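Local atomic coordinates of uncharacterized protein (PDB entry 3OV5), a protein that forms part of the bacterial type IV secretion system at the outer membrane, as a VirB7 component whose globular part resembles the N0 domain of outer membrane transporters. Residues Pro10-Gly13 and Thr17-Glu20; Tyr4-Thr9 and Ala24-Gln29. All coordinates share one frame; numbering follows the deposited sequence.

Contact 1. Residues Pro10-Gly13 and Thr17-Glu20; sequences PMDG and TMLE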
ATOM      1  N   PRO A  10       8.454   9.543   7.760  1.00 12.05           N
ATOM      2  CA  PRO A  10       9.122   9.089   8.983  1.00 13.05           C
ATOM      3  C   PRO A  10       8.219   8.326   9.965  1.00 12.35           C
ATOM      4  O   PRO A  10       8.689   7.453  10.668  1.00 15.03           O
ATOM      5  CB  PRO A  10       9.639  10.402   9.612  1.00 13.71           C
ATOM      6  CG  PRO A  10       9.927  11.258   8.453  1.00 14.67           C
ATOM      7  CD  PRO A  10       8.748  10.978   7.532  1.00 13.68           C
ATOM      8  N   MET A  11       6.925   8.608   9.967  1.00 10.69           N
ATOM      9  CA  MET A  11       5.969   7.965  10.849  1.00 11.22           C
ATOM     10  C   MET A  11       5.753   6.479  10.543  1.00 10.46           C
ATOM     11  O   MET A  11       5.304   5.701  11.402  1.00 11.43           O
ATOM     12  CB  MET A  11       4.595   8.706  10.738  1.00 12.20           C
ATOM     13  CG  MET A  11       3.546   8.205  11.600  1.00 13.70           C
ATOM     14  SD  MET A  11       2.257   9.370  11.317  1.00 13.08           S
ATOM     15  CE  MET A  11       1.001   8.403  12.149  1.00 22.78           C
ATOM     16  N   ASP A  12       5.975   6.094   9.287  1.00  9.81           N
ATOM     17  CA  ASP A  12       5.538   4.800   8.795  1.00  9.38           C
ATOM     18  C   ASP A  12       6.721   3.838   8.837  1.00 10.83           C
ATOM     19  O   ASP A  12       7.768   4.045   8.199  1.00 12.41           O
ATOM     20  CB  ASP A  12       5.133   4.901   7.343  1.00  8.80           C
ATOM     21  CG  ASP A  12       4.127   5.976   7.074  1.00  7.65           C
ATOM     22  OD1 ASP A  12       4.400   6.743   6.137  1.00  8.60           O
ATOM     23  OD2 ASP A  12       3.078   6.046   7.770  1.00  8.32           O
ATOM     24  N   GLY A  13       6.562   2.771   9.586  1.00 11.04           N
ATOM     25  CA  GLY A  13       7.611   1.727   9.645  1.00 10.46           C
ATOM     26  C   GLY A  13       7.325   0.473   8.838  1.00  8.99           C
ATOM     27  O   GLY A  13       8.263  -0.258   8.469  1.00 10.61           O
ATOM     28  N   THR A  17       1.103  -0.473   8.460  1.00  5.77           N
ATOM     29  CA  THR A  17       0.898   0.794   9.165  1.00  6.34           C
ATOM     30  C   THR A  17       0.939   1.985   8.207  1.00  5.53           C
ATOM     31  O   THR A  17       0.189   2.961   8.403  1.00  5.98           O
ATOM     32  CB  THR A  17       1.833   0.928  10.359  1.00  7.02           C
ATOM     33  OG1 THR A  17       3.180   0.895   9.974  1.00  8.81           O
ATOM     34  CG2 THR A  17       1.516  -0.137  11.432  1.00 10.17           C
ATOM     35  N   MET A  18       1.791   1.939   7.177  1.00  5.17           N
ATOM     36  CA  MET A  18       1.754   2.978   6.164  1.00  5.72           C
ATOM     37  C   MET A  18       0.387   2.999   5.507  1.00  4.92           C
ATOM     38  O   MET A  18      -0.226   4.063   5.307  1.00  5.53           O
ATOM     39  CB  MET A  18       2.842   2.775   5.114  1.00  5.20           C
ATOM     40  CG  MET A  18       2.879   3.920   4.103  1.00  5.71           C
ATOM     41  SD  MET A  18       4.134   3.717   2.845  1.00  6.36           S
ATOM     42  CE  MET A  18       3.406   2.350   1.904  1.00  7.40           C
ATOM     43  N   LEU A  19      -0.103   1.824   5.125  1.00  5.04           N
ATOM     44  CA  LEU A  19      -1.404   1.754   4.465  1.00  5.46           C
ATOM     45  C   LEU A  19      -2.548   2.173   5.397  1.00  4.95           C
ATOM     46  O   LEU A  19      -3.537   2.710   4.931  1.00  5.55           O
ATOM     47  CB  LEU A  19      -1.619   0.364   3.887  1.00  5.50           C
ATOM     48  CG  LEU A  19      -0.803   0.106   2.620  1.00  5.84           C
ATOM     49  CD1 LEU A  19      -0.899  -1.364   2.250  1.00  6.76           C
ATOM     50  CD2 LEU A  19      -1.290   0.984   1.488  1.00  8.10           C
ATOM     51  N   GLU A  20      -2.452   1.899   6.700  1.00  5.17           N
ATOM     52  CA  GLU A  20      -3.456   2.397   7.624  1.00  5.68           C
ATOM     53  C   GLU A  20      -3.526   3.931   7.524  1.00  5.65           C
ATOM     54  O   GLU A  20      -4.616   4.511   7.534  1.00  5.58           O
ATOM     55  CB  GLU A  20      -3.131   1.995   9.069  1.00  6.47           C
ATOM     56  CG  GLU A  20      -3.398   0.557   9.363  1.00  9.09           C
ATOM     57  CD  GLU A  20      -2.848   0.106  10.700  1.00 11.84           C
ATOM     58  OE1 GLU A  20      -3.096  -1.086  11.032  1.00 16.07           O
ATOM     59  OE2 GLU A  20      -2.181   0.882  11.410  1.00 17.63           O
TER
HETATM   60  O   HOH W   1       4.617   2.403  11.700  1.00 18.03           O
HETATM   61  O   HOH W   2       1.545   5.081   9.762  1.00 10.04           O
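D12 lays its side chain across the start of the M18 side chain at about a right angle, and this is the tight part of the contact. CB of D12 rests 3.8 Å from CB of M18, and the carboxylate straddles the start of the methionine: D12 OD1 lies 3.8 Å from M18 CG, while D12 OD2 sits 3.7 Å from M18 CA. M18 CG stands anti to its own backbone N (chi1 -176°), which carries CG past the carboxylate before a bend at chi3 (71°) takes the methyl end away. D12 thus packs on the aliphatic CA, CB and CG of M18 without a polar bond between the two residues. Its OD1 takes the backbone N-H of T9 and a salt bridge from R21, whereas OD2 turns to water.

Toward T17 the two backbones part and water fills in. One water donates both its protons, to D12 OD2 (2.7 Å) and T17 O (2.9 Å). A second water accepts from G13 N at 2.9 Å and joins T17 OG1 at 2.7 Å, the hydroxyl that also bonds T14 OG1; G13 N and T17 OG1 themselves stay 3.9 Å apart.

The contact thus folds the loop after strand 6-7 back over the first turns of helix 15-24. M18 continues inward onto L59 of helix 52-63 and onto L40 and V44 of loops, whereas L19 turns to L77 and V79 of strand 76-81.

Contact 2. Residues Tyr4-Thr9 and Ala24-Gln29; sequences YTYQAT and ADSNMQ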
ATOM      1  N   TYR A   4      -1.631  17.047  -1.111  1.00 14.27           N
ATOM      2  CA  TYR A   4      -1.351  15.782  -0.417  1.00 11.96           C
ATOM      3  C   TYR A   4      -0.779  14.747  -1.372  1.00 10.33           C
ATOM      4  O   TYR A   4      -1.301  14.517  -2.469  1.00 11.54           O
ATOM      5  CB  TYR A   4      -2.609  15.219   0.224  1.00 12.29           C
ATOM      6  CG  TYR A   4      -2.406  13.849   0.816  1.00 10.14           C
ATOM      7  CD1 TYR A   4      -1.957  13.678   2.122  1.00 10.18           C
ATOM      8  CD2 TYR A   4      -2.614  12.707   0.044  1.00 10.64           C
ATOM      9  CE1 TYR A   4      -1.739  12.398   2.665  1.00  8.57           C
ATOM     10  CE2 TYR A   4      -2.388  11.446   0.560  1.00  8.97           C
ATOM     11  CZ  TYR A   4      -1.969  11.291   1.873  1.00  7.82           C
ATOM     12  OH  TYR A   4      -1.752  10.024   2.380  1.00  9.26           O
ATOM     13  N   THR A   5       0.269  14.074  -0.918  1.00  8.57           N
ATOM     14  CA  THR A   5       0.842  12.969  -1.712  0.70  7.75           C
ATOM     15  C   THR A   5       0.958  11.729  -0.889  1.00  6.79           C
ATOM     16  O   THR A   5       1.293  11.717   0.305  1.00  8.22           O
ATOM     17  CB  THR A   5       2.268  13.191  -2.252  0.70  9.58           C
ATOM     18  OG1 THR A   5       3.107  13.539  -1.150  0.70 11.28           O
ATOM     19  CG2 THR A   5       2.305  14.285  -3.290  0.70 11.06           C
ATOM     20  N   TYR A   6       0.632  10.631  -1.560  1.00  6.54           N
ATOM     21  CA  TYR A   6       0.861   9.288  -1.041  1.00  6.53           C
ATOM     22  C   TYR A   6       2.363   9.004  -1.129  1.00  6.56           C
ATOM     23  O   TYR A   6       2.962   9.088  -2.198  1.00  7.51           O
ATOM     24  CB  TYR A   6       0.095   8.237  -1.855  1.00  7.15           C
ATOM     25  CG  TYR A   6      -1.387   8.403  -1.743  1.00  6.52           C
ATOM     26  CD1 TYR A   6      -2.070   7.877  -0.648  1.00  6.89           C
ATOM     27  CD2 TYR A   6      -2.104   9.149  -2.679  1.00  7.30           C
ATOM     28  CE1 TYR A   6      -3.455   8.044  -0.511  1.00  6.93           C
ATOM     29  CE2 TYR A   6      -3.471   9.359  -2.531  1.00  7.22           C
ATOM     30  CZ  TYR A   6      -4.136   8.793  -1.457  1.00  6.61           C
ATOM     31  OH  TYR A   6      -5.493   8.989  -1.354  1.00  7.80           O
ATOM     32  N   GLN A   7       2.947   8.677   0.017  1.00  6.20           N
ATOM     33  CA  GLN A   7       4.372   8.419   0.155  1.00  6.44           C
ATOM     34  C   GLN A   7       4.616   7.727   1.476  1.00  5.98           C
ATOM     35  O   GLN A   7       3.752   7.763   2.370  1.00  6.25           O
ATOM     36  CB  GLN A   7       5.191   9.711   0.072  1.00  6.82           C
ATOM     37  CG  GLN A   7       4.839  10.689   1.177  1.00  8.39           C
ATOM     38  CD  GLN A   7       5.691  11.933   1.161  1.00 10.62           C
ATOM     39  OE1 GLN A   7       6.746  12.015   0.549  1.00 15.59           O
ATOM     40  NE2 GLN A   7       5.223  12.942   1.867  1.00 12.16           N
ATOM     41  N   ALA A   8       5.810   7.164   1.640  1.00  6.24           N
ATOM     42  CA  ALA A   8       6.277   6.787   2.962  1.00  6.63           C
ATOM     43  C   ALA A   8       6.804   8.029   3.669  1.00  7.31           C
ATOM     44  O   ALA A   8       7.365   8.930   3.045  1.00  9.09           O
ATOM     45  CB  ALA A   8       7.381   5.731   2.870  1.00  7.95           C
ATOM     46  N   THR A   9       6.613   8.067   4.983  1.00  7.75           N
ATOM     47  CA  THR A   9       7.068   9.185   5.797  1.00  8.98           C
ATOM     48  C   THR A   9       7.767   8.654   7.008  1.00 10.31           C
ATOM     49  O   THR A   9       7.707   7.472   7.276  1.00 10.11           O
ATOM     50  CB  THR A   9       5.905  10.043   6.267  1.00  8.73           C
ATOM     51  OG1 THR A   9       5.118   9.324   7.233  1.00  8.55           O
ATOM     52  CG2 THR A   9       5.088  10.525   5.122  1.00  9.33           C
ATOM     53  N   ALA A  24      -6.635   6.125   6.234  1.00  6.60           N
ATOM     54  CA  ALA A  24      -7.178   7.177   7.109  1.00  8.23           C
ATOM     55  C   ALA A  24      -7.173   8.525   6.394  1.00  7.53           C
ATOM     56  O   ALA A  24      -8.107   9.329   6.535  1.00  9.58           O
ATOM     57  CB  ALA A  24      -6.380   7.252   8.380  1.00  8.37           C
ATOM     58  N   ASP A  25      -6.123   8.776   5.636  1.00  7.28           N
ATOM     59  CA  ASP A  25      -5.968  10.031   4.920  1.00  7.93           C
ATOM     60  C   ASP A  25      -6.947  10.173   3.757  1.00  8.22           C
ATOM     61  O   ASP A  25      -7.058  11.273   3.175  1.00 10.36           O
ATOM     62  CB  ASP A  25      -4.556  10.122   4.334  1.00  8.30           C
ATOM     63  CG  ASP A  25      -3.452  10.271   5.391  1.00  9.04           C
ATOM     64  OD1 ASP A  25      -3.774  10.536   6.568  1.00 11.71           O
ATOM     65  OD2 ASP A  25      -2.276  10.078   5.001  1.00 10.74           O
ATOM     66  N   SER A  26      -7.590   9.068   3.381  1.00  7.40           N
ATOM     67  CA  SER A  26      -8.419   8.992   2.175  0.70  7.75           C
ATOM     68  C   SER A  26      -9.866   8.631   2.469  1.00  8.15           C
ATOM     69  O   SER A  26     -10.632   8.400   1.544  1.00  9.46           O
ATOM     70  CB  SER A  26      -7.842   7.926   1.238  0.70  7.28           C
ATOM     71  OG  SER A  26      -6.483   8.225   0.971  0.70  6.78           O
ATOM     72  N   ASN A  27     -10.243   8.506   3.740  1.00  8.46           N
ATOM     73  CA  ASN A  27     -11.598   8.011   4.100  1.00  8.39           C
ATOM     74  C   ASN A  27     -11.855   6.651   3.452  1.00  8.71           C
ATOM     75  O   ASN A  27     -12.958   6.355   2.946  1.00  9.74           O
ATOM     76  CB  ASN A  27     -12.720   8.989   3.715  1.00  9.42           C
ATOM     77  CG  ASN A  27     -12.831  10.167   4.657  1.00 12.45           C
ATOM     78  OD1 ASN A  27     -12.172  10.255   5.674  1.00 13.24           O
ATOM     79  ND2 ASN A  27     -13.775  11.047   4.368  1.00 15.77           N
ATOM     80  N   MET A  28     -10.820   5.826   3.472  1.00  8.38           N
ATOM     81  CA  MET A  28     -10.883   4.456   2.945  1.00  8.79           C
ATOM     82  C   MET A  28     -10.669   3.445   4.048  1.00 10.16           C
ATOM     83  O   MET A  28     -10.156   3.817   5.122  1.00 12.49           O
ATOM     84  CB  MET A  28      -9.829   4.244   1.853  1.00  9.07           C
ATOM     85  CG  MET A  28     -10.083   5.072   0.604  1.00 10.65           C
ATOM     86  SD  MET A  28      -8.755   4.998  -0.602  1.00 11.91           S
ATOM     87  CE  MET A  28      -9.187   3.481  -1.351  1.00 14.18           C
ATOM     88  N   GLN A  29     -11.161   2.219   3.835  1.00 11.15           N
ATOM     89  CA  GLN A  29     -10.997   0.957   4.642  0.60 10.49           C
ATOM     90  C   GLN A  29      -9.645   0.344   4.198  1.00  9.76           C
ATOM     91  O   GLN A  29      -9.430   0.301   3.007  1.00 11.00           O
ATOM     92  CB  GLN A  29     -12.182  -0.062   4.380  0.60  9.21           C
ATOM     93  CG  GLN A  29     -12.031  -1.450   5.068  0.60 11.76           C
ATOM     94  CD  GLN A  29     -13.233  -2.401   4.906  0.60 11.25           C
ATOM     95  OE1 GLN A  29     -14.219  -2.111   4.199  0.60 12.93           O
ATOM     96  NE2 GLN A  29     -13.135  -3.563   5.553  0.60 12.88           N
TER
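The rings of Y4 and Y6 meet edge to face: CE2 of Y4 stands 3.6 Å above the plane of the Y6 ring, over its centre, while CD1 of Y6 lies in plane at the edge of the Y4 ring. Each phenol reaches the loop after helix 15-24 with its own hydroxyl. At the edge of the Y4 ring comes D25, whose carboxylate is turned 80° from the ring plane; Y4 OH donates to the anti lone pair of D25 OD2 at 2.7 Å. The same oxygen has a salt bridge to R21, so a phenol and a guanidinium share it, which would probably stabilise its negative charge. At the edge of the Y6 ring, in plane, lies S26 OG, 2.6 Å from Y6 OH in the conformer described. S26 OG also bonds W22 O in the last turn of the helix, and W22 packs edge-to-face with Y6. Different first torsions send the rings to different partners: Y4 CG is anti to the backbone N (chi1 174°), Y6 CG beside it (-65°). D25 and S26 are the middle pair of a type I turn from A24 to N27, and N27, with positive phi, completes a Schellman motif, a common C-terminal ending of an alpha-helix.

Contact 1 uses the first half of helix 15-24, contact 2 the loop that follows its last turn; their centres are about 10 Å apart, and both bring the N-terminal segment against this part of the chain. They touch directly where M18 SD comes within 3.7 Å of A8 CA. R21 ties them electrostatically, pairing with D12 in contact 1 and with D25 in contact 2. Strand 6-7 is further held by backbone bonding between Y6 and T49. Together the contacts lash the chain's start to this helix and the loop after it, within a domain consistent with the secretin N0 family.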